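Local coordinates for protein DNA double-strand break repair nuclease NurA (Sulfolobus solfataricus, PDB 2YGK) that acts as a manganese-dependent homodimeric nuclease in DNA double-strand break repair, probably working with HerA to resect the 5' strand at DNA ends, at residues 163-168 and 175-180; 155-160 and 182-187; 205-208 and 214-217; 261-266 and 289-294; 88-93 and 120-125. All coordinates share one frame; numbering follows the deposited sequence.

Following the chain from the N terminus, interaction 5 comes first: it closes a long loop by tying strand 85-98, outermost in the central mixed sheet of this chain, to the C-terminal end of helix 104-123. Interaction 2 then closes a helical loop between helix 151-159 and helix 171-193, and interaction 1 falls within that loop, docking helix 162-166 on the earlier turns of the same long helix. The two touch through Ile157 and Leu177, and interaction 2 also meets interaction 5 where Leu185 packs on Leu121. Interactions 3 and 4 follow in series without crossing. Interaction 3 closes the short loop before helix 216-223; interaction 4 joins strand 255-262 to the end of helix 280-291.

Interaction 1 of 5, residues 163-168 and 175-180; sequences NGIISI and RDLLML
Asn163 O, in the segment that presents Ile165 and Ile168 to Leu177 and Leu178, is held by Ser167, whose OG lies 2.6 Å away and whose N adds a weak bond. The hydroxyl comes in at a C=O...donor angle of 158°, and this link ties Ser167 back to the start of the segment. The motif is a pair of consecutive helices, 162-166 and 171-193, joined by a short connection and packed through aliphatic side chains, with no hydrogen bond between the two segments. Ile165 has the largest share of the contact, closely followed by Leu177. Its CG2 stands anti to the backbone N (chi1 of -70° for CG1), which aims this methyl at the long helix, where it settles between two neighbouring leucines. It meets Leu177 CB at 3.9 Å, and it also meets Leu178 CG at 3.8 Å and Leu178 CD2 at 3.9 Å. The side chains of Ile165 and Leu178 cross obliquely, and the methyl bears on both the branch point and CD2 of Leu178.

Both leucines also serve other layers of the fold: Leu178 packs on Leu110 of helix 104-123, and Leu177 on Ile157 of helix 151-159. Helix 171-193 is thus flanked by several helices at once, and the segment 163-168 covers one part of its surface, with Ile165 reaching on to Leu181. Further along the segment the chain brings round Ile168, whose side chain lies at about a right angle to that of Leu177, with Ile168 CG1 placed 4.0 Å from Leu177 CD1.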
# COMPACT_ATOMS: atom_id res chain seq x y z
N ASN A 163 -11.71 -18.14 -13.48
CA ASN A 163 -10.61 -18.99 -13.96
C ASN A 163 -10.07 -18.53 -15.31
O ASN A 163 -8.86 -18.60 -15.56
CB ASN A 163 -11.02 -20.48 -14.04
CG ASN A 163 -11.05 -21.17 -12.68
OD1 ASN A 163 -11.69 -20.68 -11.73
ND2 ASN A 163 -10.39 -22.32 -12.58
N GLY A 164 -10.97 -18.04 -16.16
CA GLY A 164 -10.60 -17.49 -17.47
C GLY A 164 -9.86 -16.16 -17.40
O GLY A 164 -8.83 -15.99 -18.05
N ILE A 165 -10.40 -15.22 -16.63
CA ILE A 165 -9.81 -13.89 -16.50
C ILE A 165 -8.42 -13.98 -15.88
O ILE A 165 -7.49 -13.28 -16.30
CB ILE A 165 -10.72 -12.95 -15.66
CG1 ILE A 165 -11.98 -12.59 -16.44
CG2 ILE A 165 -9.99 -11.67 -15.28
CD1 ILE A 165 -13.06 -11.92 -15.61
N ILE A 166 -8.27 -14.86 -14.89
CA ILE A 166 -6.97 -15.09 -14.25
C ILE A 166 -5.94 -15.61 -15.24
O ILE A 166 -4.79 -15.21 -15.16
CB ILE A 166 -7.07 -16.09 -13.06
CG1 ILE A 166 -7.83 -15.45 -11.88
CG2 ILE A 166 -5.66 -16.55 -12.64
CD1 ILE A 166 -8.11 -16.41 -10.73
N SER A 167 -6.37 -16.46 -16.18
CA SER A 167 -5.48 -17.11 -17.18
C SER A 167 -4.93 -16.19 -18.28
O SER A 167 -4.10 -16.63 -19.08
CB SER A 167 -6.22 -18.27 -17.85
OG SER A 167 -6.72 -19.19 -16.90
N ILE A 168 -5.39 -14.94 -18.34
CA ILE A 168 -4.89 -13.96 -19.32
C ILE A 168 -3.37 -13.84 -19.25
O ILE A 168 -2.76 -14.07 -18.20
CB ILE A 168 -5.54 -12.55 -19.12
CG1 ILE A 168 -6.85 -12.44 -19.89
CG2 ILE A 168 -4.61 -11.43 -19.59
CD1 ILE A 168 -6.68 -12.12 -21.37
N ARG A 175 -6.01 -6.63 -14.76
CA ARG A 175 -6.55 -5.64 -13.85
C ARG A 175 -7.83 -5.07 -14.46
O ARG A 175 -8.83 -5.00 -13.77
CB ARG A 175 -5.55 -4.53 -13.57
CG ARG A 175 -6.19 -3.25 -12.98
CD ARG A 175 -5.24 -2.07 -13.00
NE ARG A 175 -4.64 -1.93 -14.34
CZ ARG A 175 -4.77 -0.88 -15.13
NH1 ARG A 175 -5.44 0.21 -14.74
NH2 ARG A 175 -4.19 -0.90 -16.33
N ASP A 176 -7.78 -4.70 -15.73
CA ASP A 176 -8.91 -4.02 -16.38
C ASP A 176 -10.11 -4.95 -16.59
O ASP A 176 -11.25 -4.55 -16.35
CB ASP A 176 -8.49 -3.34 -17.69
CG ASP A 176 -7.81 -2.00 -17.45
OD1 ASP A 176 -7.54 -1.64 -16.28
OD2 ASP A 176 -7.56 -1.28 -18.44
N LEU A 177 -9.86 -6.19 -16.99
CA LEU A 177 -10.93 -7.18 -17.02
C LEU A 177 -11.57 -7.41 -15.67
O LEU A 177 -12.78 -7.56 -15.58
CB LEU A 177 -10.45 -8.52 -17.54
CG LEU A 177 -10.45 -8.72 -19.04
CD1 LEU A 177 -10.07 -10.19 -19.31
CD2 LEU A 177 -11.79 -8.34 -19.69
N LEU A 178 -10.77 -7.46 -14.61
CA LEU A 178 -11.33 -7.66 -13.26
C LEU A 178 -12.17 -6.46 -12.82
O LEU A 178 -13.19 -6.64 -12.21
CB LEU A 178 -10.23 -7.96 -12.24
CG LEU A 178 -9.69 -9.39 -12.29
CD1 LEU A 178 -8.30 -9.55 -11.61
CD2 LEU A 178 -10.69 -10.34 -11.69
N MSE A 179 -11.74 -5.25 -13.16
CA MSE A 179 -12.51 -4.06 -12.88
C MSE A 179 -13.89 -4.16 -13.53
O MSE A 179 -14.91 -3.94 -12.88
CB MSE A 179 -11.78 -2.82 -13.38
CG MSE A 179 -10.59 -2.46 -12.53
SE MSE A 179 -9.65 -0.91 -13.19
CE MSE A 179 -11.02 0.44 -12.79
N LEU A 180 -13.90 -4.49 -14.82
CA LEU A 180 -15.16 -4.68 -15.55
C LEU A 180 -16.06 -5.71 -14.87
O LEU A 180 -17.24 -5.44 -14.61
CB LEU A 180 -14.90 -5.12 -16.99
CG LEU A 180 -15.09 -4.06 -18.09
CD1 LEU A 180 -14.97 -4.71 -19.46
CD2 LEU A 180 -16.44 -3.34 -17.98

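Interaction 2 of 5, residues 155-160 and 182-187; sequences KLIRNV and NQFLVS
The backbones of 155-160 and 182-187 come closest at Ile157 and Phe184, whose CA atoms are 7.4 Å apart, and the first segment ends in a Schellman motif, where Val160 takes a positive phi of 62° and its N bonds to Ile157 O at 3.1 Å. This helix end packs against the middle of helix 171-193, and one aromatic side chain, Phe184, does most of the joining. Its CG is anti to the backbone N (chi1 172°), which lays the ring against residues 157-160. Ile157 and Phe184 run past each other in opposite directions, with Ile157 CG2 4.0 Å from Phe184 CB. Further out, the ring lies obliquely to the carbonyl oxygens of that turn: Ile157 O is 3.7 Å from Phe184 CE2. The same oxygen therefore accepts the Val160 amide and borders the ring.

Glu247 also touches Phe184, while Ile157 continues onto Leu180 of the long helix, linking this contact to that of helix 162-166. The turn at Val160 places its side chain at about a right angle to Phe184, and Val160 CG2 meets the ring at its edge, near its plane, 4.0 Å from Phe184 CE2.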
# COMPACT_ATOMS: atom_id res chain seq x y z
N LYS A 155 -16.85 -11.66 -23.40
CA LYS A 155 -17.69 -12.82 -23.08
C LYS A 155 -17.40 -13.41 -21.70
O LYS A 155 -18.33 -13.79 -20.98
CB LYS A 155 -17.54 -13.92 -24.16
CG LYS A 155 -18.30 -13.65 -25.44
CD LYS A 155 -18.03 -14.73 -26.47
CE LYS A 155 -18.47 -14.31 -27.86
NZ LYS A 155 -18.45 -15.45 -28.81
N LEU A 156 -16.11 -13.49 -21.36
CA LEU A 156 -15.66 -13.91 -20.02
C LEU A 156 -16.31 -13.10 -18.90
O LEU A 156 -16.65 -13.63 -17.84
CB LEU A 156 -14.13 -13.78 -19.94
CG LEU A 156 -13.28 -14.77 -20.79
CD1 LEU A 156 -11.81 -14.25 -20.85
CD2 LEU A 156 -13.25 -16.15 -20.12
N ILE A 157 -16.46 -11.80 -19.15
CA ILE A 157 -17.23 -10.91 -18.30
C ILE A 157 -18.64 -11.47 -18.16
O ILE A 157 -19.09 -11.76 -17.05
CB ILE A 157 -17.31 -9.47 -18.90
CG1 ILE A 157 -15.92 -8.82 -18.98
CG2 ILE A 157 -18.26 -8.59 -18.11
CD1 ILE A 157 -15.22 -8.67 -17.66
N ARG A 158 -19.30 -11.65 -19.30
CA ARG A 158 -20.72 -12.06 -19.37
C ARG A 158 -21.01 -13.42 -18.73
O ARG A 158 -22.13 -13.67 -18.24
CB ARG A 158 -21.23 -12.06 -20.82
CG ARG A 158 -21.52 -10.67 -21.40
CD ARG A 158 -21.74 -10.69 -22.93
NE ARG A 158 -21.19 -9.49 -23.57
CZ ARG A 158 -21.15 -9.27 -24.89
NH1 ARG A 158 -21.64 -10.16 -25.75
NH2 ARG A 158 -20.61 -8.14 -25.34
N ASN A 159 -20.00 -14.30 -18.75
CA ASN A 159 -20.18 -15.65 -18.23
C ASN A 159 -19.60 -15.83 -16.85
O ASN A 159 -19.73 -16.91 -16.26
CB ASN A 159 -19.54 -16.64 -19.20
CG ASN A 159 -20.00 -16.42 -20.62
OD1 ASN A 159 -21.19 -16.19 -20.86
ND2 ASN A 159 -19.07 -16.47 -21.56
N VAL A 160 -18.97 -14.78 -16.33
CA VAL A 160 -18.46 -14.75 -14.96
C VAL A 160 -17.40 -15.82 -14.77
O VAL A 160 -17.48 -16.63 -13.86
CB VAL A 160 -19.60 -14.91 -13.92
CG1 VAL A 160 -19.04 -14.78 -12.50
CG2 VAL A 160 -20.72 -13.89 -14.17
N ASN A 182 -16.26 -6.68 -11.78
CA ASN A 182 -16.90 -6.08 -10.62
C ASN A 182 -18.07 -5.15 -10.99
O ASN A 182 -19.14 -5.22 -10.38
CB ASN A 182 -15.88 -5.35 -9.79
CG ASN A 182 -14.82 -6.26 -9.26
OD1 ASN A 182 -15.00 -7.47 -9.23
ND2 ASN A 182 -13.72 -5.69 -8.82
N GLN A 183 -17.89 -4.30 -12.00
CA GLN A 183 -18.95 -3.37 -12.42
C GLN A 183 -20.19 -4.14 -12.89
O GLN A 183 -21.32 -3.76 -12.57
CB GLN A 183 -18.46 -2.40 -13.50
CG GLN A 183 -17.50 -1.33 -12.98
CD GLN A 183 -17.01 -0.32 -14.03
OE1 GLN A 183 -17.18 -0.50 -15.25
NE2 GLN A 183 -16.40 0.75 -13.56
N PHE A 184 -19.97 -5.22 -13.61
CA PHE A 184 -21.03 -6.07 -14.11
C PHE A 184 -21.70 -6.81 -12.97
O PHE A 184 -22.93 -6.91 -12.93
CB PHE A 184 -20.47 -7.04 -15.14
CG PHE A 184 -21.44 -8.10 -15.60
CD1 PHE A 184 -22.46 -7.79 -16.50
CD2 PHE A 184 -21.31 -9.41 -15.16
CE1 PHE A 184 -23.34 -8.78 -16.94
CE2 PHE A 184 -22.19 -10.41 -15.61
CZ PHE A 184 -23.20 -10.09 -16.49
N LEU A 185 -20.90 -7.28 -12.02
CA LEU A 185 -21.43 -7.91 -10.81
C LEU A 185 -22.25 -6.99 -9.89
O LEU A 185 -23.29 -7.39 -9.36
CB LEU A 185 -20.29 -8.55 -10.03
CG LEU A 185 -19.76 -9.79 -10.73
CD1 LEU A 185 -18.50 -10.26 -10.04
CD2 LEU A 185 -20.82 -10.90 -10.78
N VAL A 186 -21.76 -5.77 -9.65
CA VAL A 186 -22.58 -4.79 -8.89
C VAL A 186 -23.88 -4.61 -9.63
O VAL A 186 -24.93 -4.59 -9.02
CB VAL A 186 -21.90 -3.43 -8.78
CG1 VAL A 186 -22.88 -2.38 -8.31
CG2 VAL A 186 -20.71 -3.51 -7.84
N SER A 187 -23.79 -4.48 -10.95
CA SER A 187 -24.99 -4.18 -11.74
C SER A 187 -26.07 -5.24 -11.63
O SER A 187 -27.25 -4.91 -11.65
CB SER A 187 -24.63 -3.99 -13.21
OG SER A 187 -23.84 -2.84 -13.34

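Interaction 3 of 5, residues 205-208 and 214-217; sequences RGRD and YPDI
Gly206 and Asp216 close a compact loop just ahead of helix 216-223, in which Pro215 holds the N-cap position and Asp216 is the first helical residue. The backbone supplies one nearly straight hydrogen bond, from Asp216 N to Gly206 O at 3.0 Å with an N-H...O angle of 171°. The same oxygen also receives a CA-H...O contact from Pro215 CA.

The charged groups work mainly within the loop. Asp216 turns its carboxylate back over the chain at Arg207, with OD2 3.2 Å from Arg207 CA, and its two oxygens accept the amides of Leu209 (OD2) and Phe210 (OD1). A carboxylate at the first turn would also probably be stabilised by the helix dipole. Asp208 instead pairs with Lys235. Arg207 runs extended from CG to NE and lays its guanidinium over the peptide joining Tyr214 to Pro215, one face turned to Pro215 N. NE and NH2 bond to the carbonyls of Thr212 and Asp213, and NH1 makes a weak bond to Arg205 O. Replacing this residue by a leucine would probably leave the Thr212 and Asp213 carbonyls without their donor and set the loop free to shift.

Packing completes the contact and brings in the dimer. Pro100 of the second subunit rests on Arg207, Tyr214 and Pro215, and Tyr214 OH bonds to Ile68 O of that subunit. Within the loop, the Pro215 ring lies beside the arginine, the two pointing the same way, and Pro215 CD is 3.7 Å from Arg207 NH2.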
# COMPACT_ATOMS: atom_id res chain seq x y z
N ARG A 205 -14.18 9.34 2.68
CA ARG A 205 -13.55 10.61 2.27
C ARG A 205 -14.62 11.59 1.77
O ARG A 205 -14.30 12.62 1.15
CB ARG A 205 -12.52 10.36 1.14
CG ARG A 205 -11.28 9.58 1.56
CD ARG A 205 -10.13 9.69 0.50
NE ARG A 205 -8.87 9.19 1.05
CZ ARG A 205 -8.54 7.90 1.14
NH1 ARG A 205 -9.36 6.95 0.67
NH2 ARG A 205 -7.39 7.55 1.69
N GLY A 206 -15.89 11.28 2.04
CA GLY A 206 -16.97 12.15 1.62
C GLY A 206 -16.93 13.51 2.30
O GLY A 206 -16.54 13.63 3.45
N ARG A 207 -17.33 14.53 1.54
CA ARG A 207 -17.40 15.92 2.01
C ARG A 207 -18.67 16.59 1.51
O ARG A 207 -18.85 17.80 1.66
CB ARG A 207 -16.16 16.70 1.54
CG ARG A 207 -14.91 16.36 2.36
CD ARG A 207 -13.63 16.78 1.72
NE ARG A 207 -12.47 16.53 2.59
CZ ARG A 207 -11.85 15.35 2.72
NH1 ARG A 207 -12.27 14.29 2.05
NH2 ARG A 207 -10.81 15.24 3.54
N ASP A 208 -19.56 15.78 0.94
CA ASP A 208 -20.82 16.26 0.41
C ASP A 208 -21.51 17.13 1.40
O ASP A 208 -22.07 18.15 1.02
CB ASP A 208 -21.74 15.10 0.06
CG ASP A 208 -21.36 14.42 -1.24
OD1 ASP A 208 -21.39 15.11 -2.29
OD2 ASP A 208 -21.02 13.21 -1.21
N TYR A 214 -11.56 18.03 6.38
CA TYR A 214 -11.71 16.70 6.98
C TYR A 214 -12.96 16.00 6.44
O TYR A 214 -13.86 16.64 5.92
CB TYR A 214 -11.74 16.83 8.51
CG TYR A 214 -10.37 17.09 9.07
CD1 TYR A 214 -9.84 18.37 9.11
CD2 TYR A 214 -9.57 16.04 9.50
CE1 TYR A 214 -8.54 18.59 9.60
CE2 TYR A 214 -8.30 16.25 9.99
CZ TYR A 214 -7.77 17.52 10.03
OH TYR A 214 -6.49 17.70 10.51
N PRO A 215 -13.01 14.66 6.52
CA PRO A 215 -14.24 14.04 6.03
C PRO A 215 -15.44 14.17 6.98
O PRO A 215 -15.28 14.36 8.20
CB PRO A 215 -13.83 12.58 5.82
CG PRO A 215 -12.62 12.38 6.63
CD PRO A 215 -11.93 13.68 6.72
N ASP A 216 -16.63 14.07 6.39
CA ASP A 216 -17.92 14.29 7.08
C ASP A 216 -18.10 13.37 8.26
O ASP A 216 -18.61 13.76 9.32
CB ASP A 216 -19.08 14.06 6.14
CG ASP A 216 -19.18 15.10 5.05
OD1 ASP A 216 -18.78 16.27 5.25
OD2 ASP A 216 -19.68 14.74 3.96
N ILE A 217 -17.66 12.13 8.04
CA ILE A 217 -17.80 11.06 9.00
C ILE A 217 -16.99 11.39 10.23
O ILE A 217 -17.42 11.07 11.33
CB ILE A 217 -17.41 9.68 8.39
CG1 ILE A 217 -17.93 8.52 9.26
CG2 ILE A 217 -15.90 9.58 8.17
CD1 ILE A 217 -17.63 7.08 8.70

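Interaction 4 of 5, residues 261-266 and 289-294; sequences TRLDNG and RLSGVS
Leu263 has the largest share of this contact, spreading its side chain over the C-terminal end of helix 280-291 at the point where strand 255-262 of the central mixed sheet has just ended. Its backbone comes nearest at Ser291, with the two CA atoms 5.9 Å apart. CG stands anti to the carbonyl carbon (chi1 -60°), and the two methyls part to meet different residues: Leu263 CD2 lies 4.1 Å from Leu290 CB, while Leu263 CD1 approaches Ser294 OG at 3.5 Å.

Ser291 turns its OG to Leu263, 3.9 Å from Leu263 CB and 3.4 Å from Leu263 O, without a hydrogen bond between them. The hydroxyl finds its hydrogen-bond partners elsewhere, in Met287 O of the preceding helical turn and in Arg227 NH2. Arg227 NE meanwhile bonds to Leu263 O, so a single guanidinium spans the two segments and ties their polar atoms together from outside.

Leu290 faces the strand end with its CB and is backed by Phe54 and Pro299. Its carbonyl is gripped twice beside the type I turn from Ser291 to Ser294: Val293 N and Ser294 OG come to Leu290 O from opposite faces of its plane, the hydroxyl at 2.6 Å and well above that plane. This bond fixes the position of the OG against which Leu263 CD1 rests. The chemistry is consistent with the leucine packing against Ser291 and Ser294 hydroxyls that keep their own bonds, and implies that Arg227 provides the directional link between strand end and helix end.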
# COMPACT_ATOMS: atom_id res chain seq x y z
N THR A 261 -24.91 7.23 10.00
CA THR A 261 -25.74 6.91 11.16
C THR A 261 -24.80 6.43 12.24
O THR A 261 -23.71 5.94 11.96
CB THR A 261 -26.81 5.79 10.82
OG1 THR A 261 -27.67 5.51 11.95
CG2 THR A 261 -26.11 4.55 10.34
N ARG A 262 -25.24 6.67 13.48
CA ARG A 262 -24.69 6.08 14.66
C ARG A 262 -25.80 5.27 15.21
O ARG A 262 -26.85 5.84 15.52
CB ARG A 262 -24.30 7.17 15.67
CG ARG A 262 -23.83 6.60 17.02
CD ARG A 262 -23.42 7.68 17.98
NE ARG A 262 -22.21 8.44 17.60
CZ ARG A 262 -22.16 9.71 17.21
NH1 ARG A 262 -23.26 10.45 17.11
NH2 ARG A 262 -20.98 10.28 16.91
N LEU A 263 -25.59 3.96 15.37
CA LEU A 263 -26.64 3.02 15.80
C LEU A 263 -26.84 3.01 17.30
O LEU A 263 -27.89 2.55 17.77
CB LEU A 263 -26.34 1.60 15.35
CG LEU A 263 -26.24 1.51 13.83
CD1 LEU A 263 -25.59 0.24 13.48
CD2 LEU A 263 -27.59 1.69 13.10
N ASP A 264 -25.86 3.51 18.04
CA ASP A 264 -25.79 3.35 19.49
C ASP A 264 -25.06 4.56 20.09
O ASP A 264 -23.99 4.97 19.60
CB ASP A 264 -25.04 2.07 19.78
CG ASP A 264 -24.91 1.79 21.24
OD1 ASP A 264 -25.41 2.58 22.08
OD2 ASP A 264 -24.27 0.74 21.57
N ASN A 265 -25.67 5.13 21.13
CA ASN A 265 -25.13 6.29 21.82
C ASN A 265 -23.66 6.12 22.13
O ASN A 265 -23.29 5.15 22.73
CB ASN A 265 -25.86 6.48 23.14
CG ASN A 265 -27.22 7.15 22.99
OD1 ASN A 265 -27.57 7.68 21.93
ND2 ASN A 265 -27.97 7.18 24.09
N GLY A 266 -22.83 7.07 21.69
CA GLY A 266 -21.43 7.11 22.08
C GLY A 266 -20.49 6.32 21.20
O GLY A 266 -19.27 6.34 21.39
N ARG A 289 -33.79 -1.86 12.71
CA ARG A 289 -33.46 -3.23 12.29
C ARG A 289 -31.97 -3.59 12.38
O ARG A 289 -31.61 -4.68 12.83
CB ARG A 289 -33.98 -3.46 10.87
CG ARG A 289 -35.49 -3.39 10.76
CD ARG A 289 -35.91 -3.09 9.37
NE ARG A 289 -37.35 -3.22 9.18
CZ ARG A 289 -38.01 -2.87 8.07
NH1 ARG A 289 -37.37 -2.32 7.03
NH2 ARG A 289 -39.31 -3.05 7.99
N LEU A 290 -31.10 -2.69 11.94
CA LEU A 290 -29.66 -2.93 12.12
C LEU A 290 -29.25 -3.00 13.60
O LEU A 290 -28.38 -3.80 13.95
CB LEU A 290 -28.81 -1.85 11.49
CG LEU A 290 -28.73 -1.88 9.99
CD1 LEU A 290 -28.17 -0.55 9.51
CD2 LEU A 290 -27.88 -3.09 9.59
N SER A 291 -29.85 -2.15 14.44
CA SER A 291 -29.53 -2.15 15.86
C SER A 291 -29.76 -3.54 16.48
O SER A 291 -29.07 -3.94 17.40
CB SER A 291 -30.32 -1.04 16.62
OG SER A 291 -29.89 0.30 16.28
N GLY A 292 -30.71 -4.30 15.96
CA GLY A 292 -31.02 -5.61 16.51
C GLY A 292 -30.04 -6.70 16.18
O GLY A 292 -30.14 -7.80 16.72
N VAL A 293 -29.08 -6.44 15.30
CA VAL A 293 -28.03 -7.42 15.04
C VAL A 293 -26.65 -6.78 15.21
O VAL A 293 -25.65 -7.31 14.73
CB VAL A 293 -28.15 -7.98 13.63
CG1 VAL A 293 -29.55 -8.56 13.45
CG2 VAL A 293 -27.88 -6.90 12.60
N SER A 294 -26.62 -5.66 15.93
CA SER A 294 -25.45 -4.84 16.09
C SER A 294 -24.90 -4.99 17.47
O SER A 294 -25.63 -5.18 18.45
CB SER A 294 -25.77 -3.37 15.88
OG SER A 294 -25.98 -3.09 14.51

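Interaction 5 of 5, residues 88-93 and 120-125; sequences TLSEDG and ALRDGS
Ser90, on strand 85-98 at the margin of this chain's central sheet in the probably RNase H-like NurA domain, points its hydroxyl into the last turn of helix 104-123, where it meets an arginine and an aspartate in quite different ways. Ser90 OG donates to Asp123 OD2 at 2.7 Å, and OD2 accepts on its syn lone pair, the side of OD1. Toward Arg122 the approach is over a face, with Ser90 OG seated above the centre of the guanidinium and 3.1 Å from Arg122 CZ, so that no N-H points at it. Arg122 reaches this place with CG anti to its own backbone N (chi1 -162°) and a bend at chi3. Leu89 and Asp123 pass in opposite directions, Leu89 CD1 lying 3.8 Å from Asp123 CB.

OD2 has a second partner in Ser78 OG, on the adjacent strand 70-82, and that hydroxyl is also bonded to Ser90 N; OD1 forms a salt bridge with Lys126. With an alanine here instead of Asp123, the Ser90 hydroxyl and the Lys126 charge would probably lose their mate, Ser78 OG one partner, and the link between helix end and sheet would weaken. The buried aspartate thus joins two strands to one helix, and the nearby positive charges of Arg122 and Lys126 are likely to favour its ionised form.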
# COMPACT_ATOMS: atom_id res chain seq x y z
N THR A 88 -22.55 -18.86 9.30
CA THR A 88 -21.97 -18.76 7.94
C THR A 88 -22.78 -19.58 6.95
O THR A 88 -23.27 -20.64 7.28
CB THR A 88 -20.53 -19.27 7.87
OG1 THR A 88 -20.46 -20.53 8.51
CG2 THR A 88 -19.58 -18.35 8.57
N LEU A 89 -22.92 -19.03 5.75
CA LEU A 89 -23.68 -19.64 4.70
C LEU A 89 -22.73 -20.27 3.72
O LEU A 89 -22.68 -21.46 3.62
CB LEU A 89 -24.53 -18.58 3.99
CG LEU A 89 -25.97 -18.39 4.43
CD1 LEU A 89 -26.43 -17.09 3.85
CD2 LEU A 89 -26.83 -19.57 3.97
N SER A 90 -21.97 -19.44 3.02
CA SER A 90 -20.98 -19.91 2.06
C SER A 90 -19.60 -19.37 2.41
O SER A 90 -19.47 -18.34 3.06
CB SER A 90 -21.35 -19.44 0.67
OG SER A 90 -22.67 -19.83 0.37
N GLU A 91 -18.58 -20.11 1.98
CA GLU A 91 -17.18 -19.67 1.96
C GLU A 91 -16.63 -19.93 0.55
O GLU A 91 -16.92 -20.94 -0.06
CB GLU A 91 -16.33 -20.44 2.96
CG GLU A 91 -16.76 -20.32 4.43
CD GLU A 91 -17.64 -21.48 4.91
OE1 GLU A 91 -18.64 -21.86 4.23
OE2 GLU A 91 -17.32 -22.02 6.00
N ASP A 92 -15.83 -19.01 0.07
CA ASP A 92 -15.39 -19.04 -1.30
C ASP A 92 -14.03 -18.37 -1.29
O ASP A 92 -13.91 -17.24 -0.82
CB ASP A 92 -16.37 -18.25 -2.16
CG ASP A 92 -16.34 -18.64 -3.62
OD1 ASP A 92 -15.30 -19.13 -4.12
OD2 ASP A 92 -17.38 -18.44 -4.28
N GLY A 93 -13.01 -19.08 -1.75
CA GLY A 93 -11.64 -18.58 -1.71
C GLY A 93 -10.63 -19.46 -2.44
O GLY A 93 -10.73 -20.67 -2.42
N ALA A 120 -22.81 -12.31 -2.94
CA ALA A 120 -24.01 -11.50 -2.78
C ALA A 120 -25.10 -12.01 -3.73
O ALA A 120 -26.30 -12.01 -3.40
CB ALA A 120 -23.70 -10.03 -3.03
N LEU A 121 -24.72 -12.47 -4.91
CA LEU A 121 -25.69 -13.05 -5.82
C LEU A 121 -26.04 -14.45 -5.39
O LEU A 121 -27.20 -14.85 -5.48
CB LEU A 121 -25.18 -13.09 -7.24
CG LEU A 121 -25.10 -11.73 -7.89
CD1 LEU A 121 -24.14 -11.83 -9.07
CD2 LEU A 121 -26.47 -11.21 -8.35
N ARG A 122 -25.07 -15.21 -4.93
CA ARG A 122 -25.40 -16.53 -4.44
C ARG A 122 -26.46 -16.47 -3.32
O ARG A 122 -27.52 -17.02 -3.47
CB ARG A 122 -24.17 -17.29 -3.97
CG ARG A 122 -24.39 -18.78 -3.86
CD ARG A 122 -23.10 -19.54 -3.63
NE ARG A 122 -23.33 -20.72 -2.80
CZ ARG A 122 -22.38 -21.48 -2.26
NH1 ARG A 122 -21.09 -21.21 -2.44
NH2 ARG A 122 -22.74 -22.52 -1.50
N ASP A 123 -26.18 -15.79 -2.22
CA ASP A 123 -26.98 -15.98 -1.01
C ASP A 123 -27.80 -14.78 -0.66
O ASP A 123 -28.46 -14.78 0.37
CB ASP A 123 -26.08 -16.33 0.19
CG ASP A 123 -25.17 -17.53 -0.06
OD1 ASP A 123 -25.65 -18.60 -0.53
OD2 ASP A 123 -23.97 -17.42 0.23
N GLY A 124 -27.79 -13.76 -1.51
CA GLY A 124 -28.51 -12.52 -1.19
C GLY A 124 -29.99 -12.69 -0.93
O GLY A 124 -30.55 -12.10 -0.03
N SER A 125 -30.62 -13.53 -1.74
CA SER A 125 -32.06 -13.75 -1.68
C SER A 125 -32.48 -14.50 -0.43
O SER A 125 -33.66 -14.61 -0.18
CB SER A 125 -32.49 -14.51 -2.91
OG SER A 125 -31.57 -15.53 -3.16